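Local coordinates for protein aspartate-semialdehyde dehydrogenase 2 (Vibrio cholerae, PDB 2R00) that catalyses the NADPH-dependent reductive dephosphorylation of L-aspartyl-4-phosphate to L-aspartate-semialdehyde, a shared step on the routes to lysine and methionine, at residues G16-M19 and L20-Q24; A321-A324 and V325-A328; A328-L331 and V332-Y335. All coordinates share one frame; numbering follows the deposited sequence.

Two helices of the nucleotide-binding domain carry the three contacts: interaction 1 lies on helix 14-25, interactions 2 and 3 on helix 316-335. Interactions 1 and 2, with centres about 10 Å apart, pack directly against each other: Val22 CG1 meets Val325 CG2 at 3.6 Å and Met19 CG meets Ala321 CB at 3.8 Å. Interaction 3 continues interaction 2 along the same helix through the shared Ala328, and its nearest atoms stay about 6 Å from interaction 1. The predicted NADP(+) site lies by the first two: the side chains of Met19 and Ala321 are about 4 and 5 Å from that of Val15, whereas interaction 3 is remote from it.

Interaction 1. Residues G16-M19 and L20-Q24; sequences GETM and LEVLQ
The beta-alpha-beta unit of a Rossmann-type fold, strand 4-9, helix 14-25 and strand 30-37, contains this contact, in which Thr18 and Val22 meet one helical turn apart. Thr18 CG2 lies anti to its backbone N (OG1 at chi1 -52°), which sends the methyl along the helix to Val22 CG2 at 4.2 Å; the two side chains cross at a slant. Val22 CG2 also sits 3.3 Å from Thr18 O, the same carbonyl that accepts Val22 N. That backbone bond is 2.9 Å long with the donor almost in line with the C=O, although its N-H is bent to 151°. One residue further on, Leu23 N reaches Met19 O at 2.9 Å with a straighter N-H of 170°, and Leu23 CG rests 3.4 Å from that oxygen. At the start of the segment the bonds are longer: Leu20 N to Gly16 O is 3.2 Å, and Glu21 N to Glu17 O is 3.3 Å.

The outer side is acidic. Glu21 folds its CG back over Glu17 O, while Glu17 OE2 and Glu21 OE1 remain 6.0 Å apart. Glu17 OE1 instead hydrogen-bonds Tyr46, and Thr18 OG1 hydrogen-bonds Ala14 O. On the inner side Met19, Leu20 and Leu23 all touch Ile8 of strand 4-9.

The chemistry thus divides the helix: hydrocarbon faces the sheet and helix 316-335, whereas two like-charged carboxylates lie on the outer side, where their separation and the Tyr46 bond would probably temper their mutual repulsion.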
loop_
_atom_site.group_PDB
_atom_site.type_symbol
_atom_site.label_atom_id
_atom_site.label_comp_id
_atom_site.label_asym_id
_atom_site.label_seq_id
_atom_site.Cartn_x
_atom_site.Cartn_y
_atom_site.Cartn_z
ATOM N N GLY A 16 -17.493 9.057 20.787
ATOM C CA GLY A 16 -18.155 9.127 22.092
ATOM C C GLY A 16 -19.393 8.244 22.134
ATOM O O GLY A 16 -19.611 7.517 23.103
ATOM N N GLU A 17 -20.183 8.287 21.062
ATOM C CA GLU A 17 -21.384 7.439 20.939
ATOM C C GLU A 17 -20.996 5.969 20.869
ATOM O O GLU A 17 -21.670 5.104 21.456
ATOM C CB GLU A 17 -22.208 7.831 19.714
ATOM C CG GLU A 17 -23.033 9.097 19.905
ATOM C CD GLU A 17 -23.835 9.487 18.671
ATOM O OE1 GLU A 17 -24.800 10.281 18.815
ATOM O OE2 GLU A 17 -23.499 9.017 17.558
ATOM N N THR A 18 -19.891 5.690 20.175
ATOM C CA THR A 18 -19.375 4.323 20.090
ATOM C C THR A 18 -18.873 3.835 21.450
ATOM O O THR A 18 -19.071 2.672 21.802
ATOM C CB THR A 18 -18.292 4.179 18.988
ATOM O OG1 THR A 18 -18.799 4.695 17.751
ATOM C CG2 THR A 18 -17.906 2.715 18.789
ATOM N N MET A 19 -18.239 4.721 22.219
ATOM C CA MET A 19 -17.782 4.378 23.572
ATOM C C MET A 19 -18.924 3.899 24.481
ATOM O O MET A 19 -18.779 2.914 25.200
ATOM C CB MET A 19 -17.024 5.546 24.211
ATOM C CG MET A 19 -15.609 5.713 23.680
ATOM S SD MET A 19 -14.878 7.248 24.247
ATOM C CE MET A 19 -13.142 6.953 23.873
ATOM N N LEU A 20 -20.052 4.602 24.444
ATOM C CA LEU A 20 -21.242 4.179 25.183
ATOM C C LEU A 20 -21.658 2.756 24.769
ATOM O O LEU A 20 -21.865 1.898 25.631
ATOM C CB LEU A 20 -22.383 5.195 24.986
ATOM C CG LEU A 20 -23.784 4.944 25.568
ATOM C CD1 LEU A 20 -24.496 6.276 25.774
ATOM C CD2 LEU A 20 -24.610 4.068 24.643
ATOM N N GLU A 21 -21.751 2.513 23.459
ATOM C CA GLU A 21 -22.084 1.179 22.918
ATOM C C GLU A 21 -21.128 0.081 23.365
ATOM O O GLU A 21 -21.555 -1.047 23.660
ATOM C CB GLU A 21 -22.097 1.196 21.392
ATOM C CG GLU A 21 -23.211 2.012 20.778
ATOM C CD GLU A 21 -23.097 2.096 19.260
ATOM O OE1 GLU A 21 -23.609 3.077 18.686
ATOM O OE2 GLU A 21 -22.493 1.187 18.636
ATOM N N VAL A 22 -19.835 0.401 23.397
ATOM C CA VAL A 22 -18.820 -0.569 23.790
ATOM C C VAL A 22 -18.890 -0.876 25.289
ATOM O O VAL A 22 -18.794 -2.028 25.675
ATOM C CB VAL A 22 -17.386 -0.153 23.333
ATOM C CG1 VAL A 22 -16.338 -1.117 23.874
ATOM C CG2 VAL A 22 -17.311 -0.087 21.801
ATOM N N LEU A 23 -19.070 0.151 26.119
ATOM C CA LEU A 23 -19.271 -0.036 27.559
ATOM C C LEU A 23 -20.455 -0.962 27.849
ATOM O O LEU A 23 -20.397 -1.803 28.753
ATOM C CB LEU A 23 -19.474 1.313 28.262
ATOM C CG LEU A 23 -18.240 2.208 28.478
ATOM C CD1 LEU A 23 -18.653 3.621 28.918
ATOM C CD2 LEU A 23 -17.271 1.591 29.473
ATOM N N GLN A 24 -21.517 -0.803 27.075
ATOM C CA GLN A 24 -22.692 -1.657 27.188
ATOM C C GLN A 24 -22.387 -3.096 26.710
ATOM O O GLN A 24 -22.526 -4.057 27.476
ATOM C CB GLN A 24 -23.851 -1.024 26.421
ATOM C CG GLN A 24 -25.146 -1.807 26.463
ATOM C CD GLN A 24 -26.261 -1.059 25.789
ATOM O OE1 GLN A 24 -26.859 -0.164 26.376
ATOM N NE2 GLN A 24 -26.554 -1.422 24.543
#

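Interaction 2. Residues A321-A324 and V325-A328; sequences ATNA and VQIA
Thr322 and Gln326 meet across one turn of helix 316-335, with Thr322 CG2 at 3.8 Å from Gln326 OE1. This is the polar side, where Gln326 is partly exposed and a water enters; the two side chains come no closer than this. Gln326 CG stands anti to its own carbonyl carbon (chi1 -74°), which lays the chain back over Thr322 O; the amide then turns at chi3 -72° to bring OE1 above the preceding turn. A water bridges the gap between the two amides, lying 2.8 Å from Gln326 OE1 and 2.9 Å from Asn323 OD1, within hydrogen-bonding distance of both; since it has more acceptors in reach than protons, it probably cannot serve all of them at once. The two carbonyl oxygens thus share one water, while the amide nitrogens have protein partners: Asn323 ND2 donates to Val108 O and Gln326 NE2 to Glu111 OE2.

The helix belongs to the C-terminal end of the chain, yet it packs beside helix 14-25 and strand 91-94 of the Rossmann-type nucleotide-binding domain. Its buried side is correspondingly close-fitting. Val325 CG2 lies 3.3 Å from Ala321 O, which also accepts Val325 N at 3.0 Å with an N-H angle of 156°, and both residues touch helix 14-25. Ala324, Ile327 and Ala328 all touch Ile93.

Between the two sides runs Ile327. Its CG1 is tucked 3.2 Å from Asn323 O, and its CD1 reaches Asn323 ND2 at 3.7 Å, hydrocarbon against the nitrogen end of the amide. Ile327 N donates to the same Asn323 O.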
loop_
_atom_site.group_PDB
_atom_site.type_symbol
_atom_site.label_atom_id
_atom_site.label_comp_id
_atom_site.label_asym_id
_atom_site.label_seq_id
_atom_site.Cartn_x
_atom_site.Cartn_y
_atom_site.Cartn_z
ATOM N N ALA A 321 -12.489 3.061 20.321
ATOM C CA ALA A 321 -13.371 3.043 21.481
ATOM C C ALA A 321 -13.114 1.815 22.344
ATOM O O ALA A 321 -13.022 1.916 23.564
ATOM C CB ALA A 321 -14.816 3.103 21.041
ATOM N N THR A 322 -12.969 0.661 21.692
ATOM C CA THR A 322 -12.691 -0.599 22.370
ATOM C C THR A 322 -11.348 -0.591 23.096
ATOM O O THR A 322 -11.253 -1.093 24.222
ATOM C CB THR A 322 -12.750 -1.771 21.371
ATOM O OG1 THR A 322 -14.066 -1.825 20.800
ATOM C CG2 THR A 322 -12.424 -3.104 22.046
ATOM N N ASN A 323 -10.310 -0.031 22.469
ATOM C CA ASN A 323 -9.007 0.045 23.131
ATOM C C ASN A 323 -9.113 0.812 24.452
ATOM O O ASN A 323 -8.586 0.374 25.487
ATOM C CB ASN A 323 -7.955 0.690 22.216
ATOM C CG ASN A 323 -6.541 0.407 22.675
ATOM O OD1 ASN A 323 -6.016 -0.688 22.455
ATOM N ND2 ASN A 323 -5.911 1.391 23.319
ATOM N N ALA A 324 -9.816 1.943 24.393
ATOM C CA ALA A 324 -10.093 2.816 25.536
ATOM C C ALA A 324 -10.834 2.099 26.657
ATOM O O ALA A 324 -10.485 2.248 27.828
ATOM C CB ALA A 324 -10.904 4.028 25.074
ATOM N N VAL A 325 -11.862 1.330 26.302
ATOM C CA VAL A 325 -12.609 0.557 27.302
ATOM C C VAL A 325 -11.745 -0.567 27.914
ATOM O O VAL A 325 -11.778 -0.777 29.130
ATOM C CB VAL A 325 -13.956 0.038 26.733
ATOM C CG1 VAL A 325 -14.749 -0.741 27.790
ATOM C CG2 VAL A 325 -14.790 1.205 26.219
ATOM N N GLN A 326 -10.943 -1.247 27.086
ATOM C CA GLN A 326 -10.007 -2.268 27.585
ATOM C C GLN A 326 -9.005 -1.710 28.593
ATOM O O GLN A 326 -8.635 -2.391 29.559
ATOM C CB GLN A 326 -9.224 -2.888 26.438
ATOM C CG GLN A 326 -10.003 -3.863 25.572
ATOM C CD GLN A 326 -9.179 -4.344 24.396
ATOM O OE1 GLN A 326 -8.935 -3.598 23.451
ATOM N NE2 GLN A 326 -8.742 -5.595 24.451
ATOM N N ILE A 327 -8.547 -0.480 28.350
ATOM C CA ILE A 327 -7.714 0.233 29.309
ATOM C C ILE A 327 -8.461 0.377 30.632
ATOM O O ILE A 327 -7.912 0.051 31.681
ATOM C CB ILE A 327 -7.280 1.638 28.782
ATOM C CG1 ILE A 327 -6.358 1.497 27.560
ATOM C CG2 ILE A 327 -6.597 2.429 29.895
ATOM C CD1 ILE A 327 -6.147 2.787 26.752
ATOM N N ALA A 328 -9.709 0.858 30.566
ATOM C CA ALA A 328 -10.551 1.074 31.755
ATOM C C ALA A 328 -10.819 -0.218 32.531
ATOM O O ALA A 328 -10.907 -0.209 33.761
ATOM C CB ALA A 328 -11.876 1.714 31.361
HETATM O O HOH W 1 -7.044 -3.130 21.382
#

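Interaction 3. Residues A328-L331 and V332-Y335; sequences AELL and VRDY
Leu330 CD1 lies over one face of the Arg333 guanidinium, 3.7 Å from Arg333 NH2, near the C-terminal end of helix 316-335, which packs on the sheet of the Rossmann-type nucleotide-binding domain. The two side chains run side by side. The first torsion of Arg333 (chi1 -163°) carries CG away from the backbone N, but bends at the next two return the guanidinium over the methyl. Arg333 NH1 gives a weak hydrogen bond, 3.4 Å, to Asp334 OD1, which lies at the edge in the guanidinium plane, and a salt bridge, 3.0 Å, to Asp334 OD2, off that plane. The neighbouring carboxylate thus probably balances part of the arginine's charge.

Helical bonds satisfy the carbonyls of the preceding turn. Val332 N donates to Ala328 O, Arg333 N to Glu329 O, and Asp334 N to Leu330 O at 3.1 Å. The acid of Glu329 points elsewhere, to a salt bridge with Arg26. Leu331 touches Val91 and Ile68 of the sheet.

The bond from Tyr335 N to Leu331 O is of ordinary length, 3.0 Å, but its N-H is bent to 136°. The same oxygen lies in the plane of the Tyr335 ring at its edge, 3.6 Å from Tyr335 CD1.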
loop_
_atom_site.group_PDB
_atom_site.type_symbol
_atom_site.label_atom_id
_atom_site.label_comp_id
_atom_site.label_asym_id
_atom_site.label_seq_id
_atom_site.Cartn_x
_atom_site.Cartn_y
_atom_site.Cartn_z
ATOM N N ALA A 328 -9.709 0.858 30.566
ATOM C CA ALA A 328 -10.551 1.074 31.755
ATOM C C ALA A 328 -10.819 -0.218 32.531
ATOM O O ALA A 328 -10.907 -0.209 33.761
ATOM C CB ALA A 328 -11.876 1.714 31.361
ATOM N N GLU A 329 -10.987 -1.311 31.794
ATOM C CA GLU A 329 -11.227 -2.616 32.384
ATOM C C GLU A 329 -10.043 -3.020 33.234
ATOM O O GLU A 329 -10.221 -3.433 34.372
ATOM C CB GLU A 329 -11.484 -3.649 31.288
ATOM C CG GLU A 329 -12.858 -3.524 30.647
ATOM C CD GLU A 329 -13.013 -4.379 29.404
ATOM O OE1 GLU A 329 -14.118 -4.392 28.842
ATOM O OE2 GLU A 329 -12.028 -5.019 28.972
ATOM N N LEU A 330 -8.834 -2.877 32.691
ATOM C CA LEU A 330 -7.615 -3.237 33.410
ATOM C C LEU A 330 -7.323 -2.288 34.569
ATOM O O LEU A 330 -6.858 -2.706 35.634
ATOM C CB LEU A 330 -6.433 -3.293 32.441
ATOM C CG LEU A 330 -5.960 -4.644 31.905
ATOM C CD1 LEU A 330 -7.080 -5.655 31.723
ATOM C CD2 LEU A 330 -5.202 -4.436 30.593
ATOM N N LEU A 331 -7.611 -1.011 34.351
ATOM C CA LEU A 331 -7.434 0.013 35.369
ATOM C C LEU A 331 -8.267 -0.338 36.603
ATOM O O LEU A 331 -7.755 -0.396 37.715
ATOM C CB LEU A 331 -7.840 1.381 34.799
ATOM C CG LEU A 331 -7.778 2.601 35.714
ATOM C CD1 LEU A 331 -6.354 2.843 36.181
ATOM C CD2 LEU A 331 -8.325 3.818 34.989
ATOM N N VAL A 332 -9.550 -0.594 36.364
ATOM C CA VAL A 332 -10.531 -0.984 37.378
ATOM C C VAL A 332 -10.169 -2.286 38.108
ATOM O O VAL A 332 -10.331 -2.394 39.328
ATOM C CB VAL A 332 -11.927 -1.097 36.696
ATOM C CG1 VAL A 332 -12.740 -2.303 37.199
ATOM C CG2 VAL A 332 -12.678 0.229 36.796
ATOM N N ARG A 333 -9.670 -3.261 37.349
ATOM C CA ARG A 333 -9.334 -4.583 37.865
ATOM C C ARG A 333 -8.173 -4.529 38.860
ATOM O O ARG A 333 -8.270 -5.058 39.974
ATOM C CB ARG A 333 -8.978 -5.513 36.698
ATOM C CG ARG A 333 -8.991 -6.999 37.029
ATOM C CD ARG A 333 -7.668 -7.646 36.635
ATOM N NE ARG A 333 -7.655 -8.176 35.277
ATOM C CZ ARG A 333 -6.553 -8.444 34.581
ATOM N NH1 ARG A 333 -5.347 -8.208 35.094
ATOM N NH2 ARG A 333 -6.655 -8.936 33.356
ATOM N N ASP A 334 -7.084 -3.876 38.457
ATOM C CA ASP A 334 -5.811 -3.963 39.174
ATOM C C ASP A 334 -5.451 -2.755 40.041
ATOM O O ASP A 334 -4.514 -2.835 40.850
ATOM C CB ASP A 334 -4.670 -4.237 38.183
ATOM C CG ASP A 334 -4.846 -5.544 37.428
ATOM O OD1 ASP A 334 -5.483 -6.476 37.962
ATOM O OD2 ASP A 334 -4.338 -5.647 36.294
ATOM N N TYR A 335 -6.173 -1.643 39.881
ATOM C CA TYR A 335 -5.808 -0.402 40.576
ATOM C C TYR A 335 -6.932 0.245 41.389
ATOM O O TYR A 335 -6.693 1.201 42.132
ATOM C CB TYR A 335 -5.170 0.599 39.592
ATOM C CG TYR A 335 -3.975 0.027 38.857
ATOM C CD1 TYR A 335 -4.121 -0.548 37.594
ATOM C CD2 TYR A 335 -2.703 0.032 39.437
ATOM C CE1 TYR A 335 -3.034 -1.086 36.916
ATOM C CE2 TYR A 335 -1.610 -0.512 38.772
ATOM C CZ TYR A 335 -1.784 -1.066 37.507
ATOM O OH TYR A 335 -0.710 -1.606 36.833
#